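Local coordinates for periplasmic protein TorT (Vibrio parahaemolyticus, PDB 3O1I) that probably binds trimethylamine N-oxide in the periplasm and passes the signal on to its partner sensor kinase TorS, at residues Gly253-Met258 against Lys271-Ile276; Glu32-Asn37 against Gln259-Leu264. All blocks are in the same frame, centred on the assembly; numbering follows the deposited sequence.

Contact 1 (Gly253-Met258 against Lys271-Ile276)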
# COMPACT_ATOMS: atom_id res chain seq x y z
N GLY D 253 20.99 -28.73 2.55
CA GLY D 253 19.64 -29.09 2.95
C GLY D 253 19.56 -30.59 3.14
O GLY D 253 19.17 -31.07 4.21
N ARG D 254 19.92 -31.33 2.10
CA ARG D 254 19.91 -32.79 2.13
C ARG D 254 20.57 -33.27 3.41
O ARG D 254 20.06 -34.16 4.09
CB ARG D 254 20.67 -33.35 0.92
CG ARG D 254 20.02 -33.09 -0.43
CD ARG D 254 20.98 -33.42 -1.58
NE ARG D 254 20.39 -33.24 -2.90
CZ ARG D 254 19.41 -34.00 -3.39
NH1 ARG D 254 18.91 -34.99 -2.66
NH2 ARG D 254 18.93 -33.78 -4.61
N LEU D 255 21.69 -32.66 3.75
CA LEU D 255 22.40 -33.01 4.96
C LEU D 255 21.51 -33.02 6.20
O LEU D 255 21.49 -34.01 6.95
CB LEU D 255 23.59 -32.06 5.14
CG LEU D 255 24.43 -32.08 6.42
CD1 LEU D 255 24.59 -33.50 6.95
CD2 LEU D 255 25.80 -31.44 6.13
N SER D 256 20.76 -31.94 6.43
CA SER D 256 19.86 -31.85 7.59
C SER D 256 18.77 -32.91 7.57
O SER D 256 18.47 -33.51 8.60
CB SER D 256 19.23 -30.47 7.67
OG SER D 256 19.76 -29.74 8.77
N VAL D 257 18.17 -33.14 6.41
CA VAL D 257 17.13 -34.16 6.29
C VAL D 257 17.72 -35.49 6.75
O VAL D 257 17.19 -36.14 7.66
CB VAL D 257 16.67 -34.33 4.85
CG1 VAL D 257 15.83 -35.59 4.72
CG2 VAL D 257 15.87 -33.13 4.41
N MET D 258 18.81 -35.89 6.10
CA MET D 258 19.48 -37.14 6.41
C MET D 258 19.79 -37.23 7.90
O MET D 258 19.45 -38.22 8.54
CB MET D 258 20.78 -37.25 5.62
CG MET D 258 21.60 -38.48 5.95
SD MET D 258 23.34 -38.08 6.10
CE MET D 258 23.43 -37.48 7.83
N LYS D 271 27.42 -36.04 13.26
CA LYS D 271 26.87 -35.15 14.26
C LYS D 271 26.98 -33.69 13.83
O LYS D 271 25.97 -33.00 13.72
CB LYS D 271 27.60 -35.33 15.60
CG LYS D 271 27.09 -34.41 16.70
CD LYS D 271 28.01 -34.43 17.92
CE LYS D 271 28.05 -35.81 18.57
NZ LYS D 271 28.97 -35.85 19.74
N GLN D 272 28.20 -33.23 13.59
CA GLN D 272 28.40 -31.85 13.17
C GLN D 272 28.90 -31.82 11.72
O GLN D 272 30.10 -31.70 11.47
CB GLN D 272 29.41 -31.15 14.08
CG GLN D 272 29.16 -31.34 15.55
CD GLN D 272 30.04 -30.46 16.41
OE1 GLN D 272 31.11 -30.02 15.98
NE2 GLN D 272 29.61 -30.22 17.64
N ALA D 273 27.97 -31.95 10.78
CA ALA D 273 28.30 -31.95 9.36
C ALA D 273 28.36 -30.54 8.75
O ALA D 273 27.81 -29.57 9.30
CB ALA D 273 27.32 -32.81 8.61
N SER D 274 29.02 -30.45 7.60
CA SER D 274 29.21 -29.19 6.88
C SER D 274 29.89 -29.46 5.54
O SER D 274 31.04 -29.85 5.51
CB SER D 274 30.07 -28.24 7.73
OG SER D 274 31.27 -28.86 8.17
N PRO D 275 29.19 -29.22 4.42
CA PRO D 275 29.79 -29.47 3.11
C PRO D 275 31.09 -28.70 2.93
O PRO D 275 31.45 -27.85 3.76
CB PRO D 275 28.71 -28.99 2.13
CG PRO D 275 27.45 -29.09 2.91
CD PRO D 275 27.88 -28.57 4.26
N ILE D 276 31.79 -29.00 1.85
CA ILE D 276 33.06 -28.33 1.59
C ILE D 276 32.87 -27.22 0.57
O ILE D 276 32.33 -27.44 -0.52
CB ILE D 276 34.12 -29.34 1.07
CG1 ILE D 276 35.40 -28.60 0.68
CG2 ILE D 276 33.54 -30.15 -0.09
CD1 ILE D 276 36.57 -29.49 0.30

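Contact 2 (Glu32-Asn37 against Gln259-Leu264)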
# COMPACT_ATOMS: atom_id res chain seq x y z
N GLU D 32 12.07 -37.21 -0.42
CA GLU D 32 11.40 -38.21 -1.23
C GLU D 32 12.41 -39.31 -1.54
O GLU D 32 12.06 -40.39 -2.01
CB GLU D 32 10.87 -37.58 -2.52
CG GLU D 32 11.95 -37.00 -3.42
CD GLU D 32 12.73 -38.07 -4.17
OE1 GLU D 32 13.81 -37.73 -4.71
OE2 GLU D 32 12.27 -39.23 -4.24
N LYS D 33 13.68 -39.01 -1.26
CA LYS D 33 14.76 -39.97 -1.49
C LYS D 33 15.00 -40.79 -0.23
O LYS D 33 15.79 -41.73 -0.23
CB LYS D 33 16.04 -39.24 -1.90
CG LYS D 33 17.15 -40.15 -2.39
CD LYS D 33 18.30 -39.35 -2.99
CE LYS D 33 17.84 -38.56 -4.22
NZ LYS D 33 18.93 -37.73 -4.81
N GLN D 34 14.32 -40.40 0.85
CA GLN D 34 14.41 -41.11 2.12
C GLN D 34 12.98 -41.42 2.57
O GLN D 34 12.75 -41.86 3.70
CB GLN D 34 15.13 -40.27 3.18
CG GLN D 34 16.64 -40.23 3.02
CD GLN D 34 17.35 -39.83 4.30
OE1 GLN D 34 17.15 -40.45 5.35
NE2 GLN D 34 18.18 -38.80 4.22
N GLY D 35 12.04 -41.17 1.66
CA GLY D 35 10.63 -41.42 1.91
C GLY D 35 10.02 -40.90 3.20
O GLY D 35 8.97 -41.38 3.62
N VAL D 36 10.67 -39.92 3.83
CA VAL D 36 10.16 -39.37 5.09
C VAL D 36 8.96 -38.45 4.90
O VAL D 36 8.51 -38.20 3.77
CB VAL D 36 11.26 -38.58 5.86
CG1 VAL D 36 12.50 -39.43 6.03
CG2 VAL D 36 11.57 -37.28 5.13
N ASN D 37 8.44 -37.97 6.02
CA ASN D 37 7.29 -37.07 6.06
C ASN D 37 7.77 -35.71 6.54
O ASN D 37 7.83 -35.43 7.74
CB ASN D 37 6.23 -37.65 7.00
CG ASN D 37 5.12 -36.68 7.30
OD1 ASN D 37 4.48 -36.15 6.39
ND2 ASN D 37 4.89 -36.44 8.58
N GLN D 259 20.43 -36.20 8.44
CA GLN D 259 20.77 -36.19 9.86
C GLN D 259 19.61 -36.66 10.75
O GLN D 259 19.77 -37.59 11.55
CB GLN D 259 21.21 -34.80 10.32
CG GLN D 259 22.53 -34.31 9.75
CD GLN D 259 23.16 -33.26 10.64
OE1 GLN D 259 22.50 -32.32 11.07
NE2 GLN D 259 24.45 -33.43 10.93
N ALA D 260 18.45 -36.02 10.62
CA ALA D 260 17.30 -36.39 11.44
C ALA D 260 16.72 -37.74 11.03
O ALA D 260 16.33 -38.52 11.88
CB ALA D 260 16.23 -35.31 11.35
N ALA D 261 16.68 -38.01 9.73
CA ALA D 261 16.14 -39.28 9.25
C ALA D 261 16.96 -40.48 9.75
O ALA D 261 16.45 -41.59 9.86
CB ALA D 261 16.07 -39.28 7.73
N HIS D 262 18.23 -40.23 10.05
CA HIS D 262 19.14 -41.27 10.54
C HIS D 262 19.01 -41.42 12.05
O HIS D 262 18.93 -42.53 12.56
CB HIS D 262 20.59 -40.91 10.17
CG HIS D 262 21.02 -41.46 8.85
ND1 HIS D 262 20.19 -41.52 7.75
CD2 HIS D 262 22.21 -41.97 8.45
CE1 HIS D 262 20.85 -42.05 6.73
NE2 HIS D 262 22.08 -42.33 7.13
N TYR D 263 18.99 -40.30 12.76
CA TYR D 263 18.84 -40.33 14.21
C TYR D 263 17.49 -40.94 14.56
O TYR D 263 17.26 -41.34 15.70
CB TYR D 263 18.92 -38.92 14.77
CG TYR D 263 18.57 -38.82 16.23
CD1 TYR D 263 19.55 -38.96 17.21
CD2 TYR D 263 17.27 -38.59 16.63
CE1 TYR D 263 19.22 -38.87 18.56
CE2 TYR D 263 16.93 -38.49 17.98
CZ TYR D 263 17.91 -38.63 18.94
OH TYR D 263 17.58 -38.52 20.27
N LEU D 264 16.60 -41.02 13.58
CA LEU D 264 15.28 -41.59 13.82
C LEU D 264 15.14 -43.01 13.27
O LEU D 264 14.04 -43.56 13.20
CB LEU D 264 14.18 -40.69 13.25
CG LEU D 264 13.95 -39.32 13.89
CD1 LEU D 264 12.67 -38.72 13.30
CD2 LEU D 264 13.82 -39.43 15.41

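Contact 1 (Gly253-Met258 against Lys271-Ile276)
Leu255 meets Ala273 with the fork of its isopropyl group in plain apolar packing: the alanine methyl sits over the branch, nearly equidistant from both arms, with Ala273 CB 3.2 Å from Leu255 CD2 and 3.3 Å from Leu255 CD1. CG lies anti to the backbone N of Leu255 (chi1 172°), and this is what carries the two methyls off the helix towards the passing chain. The CA of Leu255 is 7.4 Å from the CA of Ala273, the nearest CA pair across the two segments. Leu255 CD2 is the busier arm. It also comes 4.0 Å from Pro275 CD, on the proline ring, and 3.7 Å from Ser274 N, reaching along the chain beyond Ala273 while CD1 stays with the alanine.

In this type I periplasmic binding protein, helix 249-263 packs into the lobe built on the five-stranded parallel sheet, and the chain of 271-276 is irregular, on its way to strand 278-280. A backbone hydrogen bond joins Lys271 to Glu110 at the end of outermost strand 107-110, while Ile276 O accepts a hydrogen bond from Lys248 NZ just ahead of the helix. Leu255 also touches Val111, in the loop after that strand. Ala273 also touches Gln259, and Pro275 also rests on Gln251 and Gln252, so the passing chain meets the helix about one turn to each side of Leu255 as well.

Contact 2 (Glu32-Asn37 against Gln259-Leu264)
Gln34 and Val36 both reach the methyl group of Ala261. The apolar part of the contact is Val36 CG1, which lies 4.0 Å from Ala261 CB in ordinary van der Waals contact; the CA atoms of these two residues, 7.3 Å apart, are the nearest CA pair across the two segments. Val36 also leans on Ile8 of strand 7-12.

Gln34 brings a polar group instead, the flat amide at the end of its side chain, which lies against the same methyl. The model draws Gln34 OE1 so near Ala261 CB that the two clash, so the exact placing of the whole amide is doubtful. With CG beside the backbone N and opposite the carbonyl carbon (chi1 -77°), and the chain extended beyond CG, the glutamine reaches from the loop to the helix, where it also brushes Val257 and Met258.

A further kind of meeting is between flat groups. Gln34 and His262 cross at about a right angle, with the amide and imidazole planes 74° apart, and the amide approaches the ring at its edge rather than over a face. Since the ring is probably turned over in the model, its individual nitrogens support no reading of polarity.

Polar ties to other parts of the chain complete the surroundings. Gln34 O takes a weak hydrogen bond from Arg265 NH2, just past the helix. Gly35, with positive phi (49°), makes the turn into the next strand and is backbone-bonded to Asp5.

The loop 32-37 is the second connection of the first beta-alpha-beta crossover, strand 7-12, helix 18-32 and strand 37-42. Its packing against helix 249-263, contributed from near the C-terminal end of the chain, fits the type I periplasmic binding protein fold, where late-sequence elements complete the N-terminal lobe.

From the N terminus the chain first meets contact 2 at 32-37, then runs through the rest of the five-stranded lobe and the whole four-stranded lobe before 259-264 comes back to close a loop of 221 intervening residues. Contact 1 closes a far shorter one, with 12 residues between 253-258 and 271-276. The two cross, because 253-258 lies inside the long loop and 271-276 beyond it. Both use helix 249-263, joining it to the turn ahead of strand 37-42 and to the chain leading to strand 278-280. Their centres are 12 Å apart, and a weak hydrogen bond from Gln259 NE2 to Lys271 O, 3.2 Å, runs directly between them.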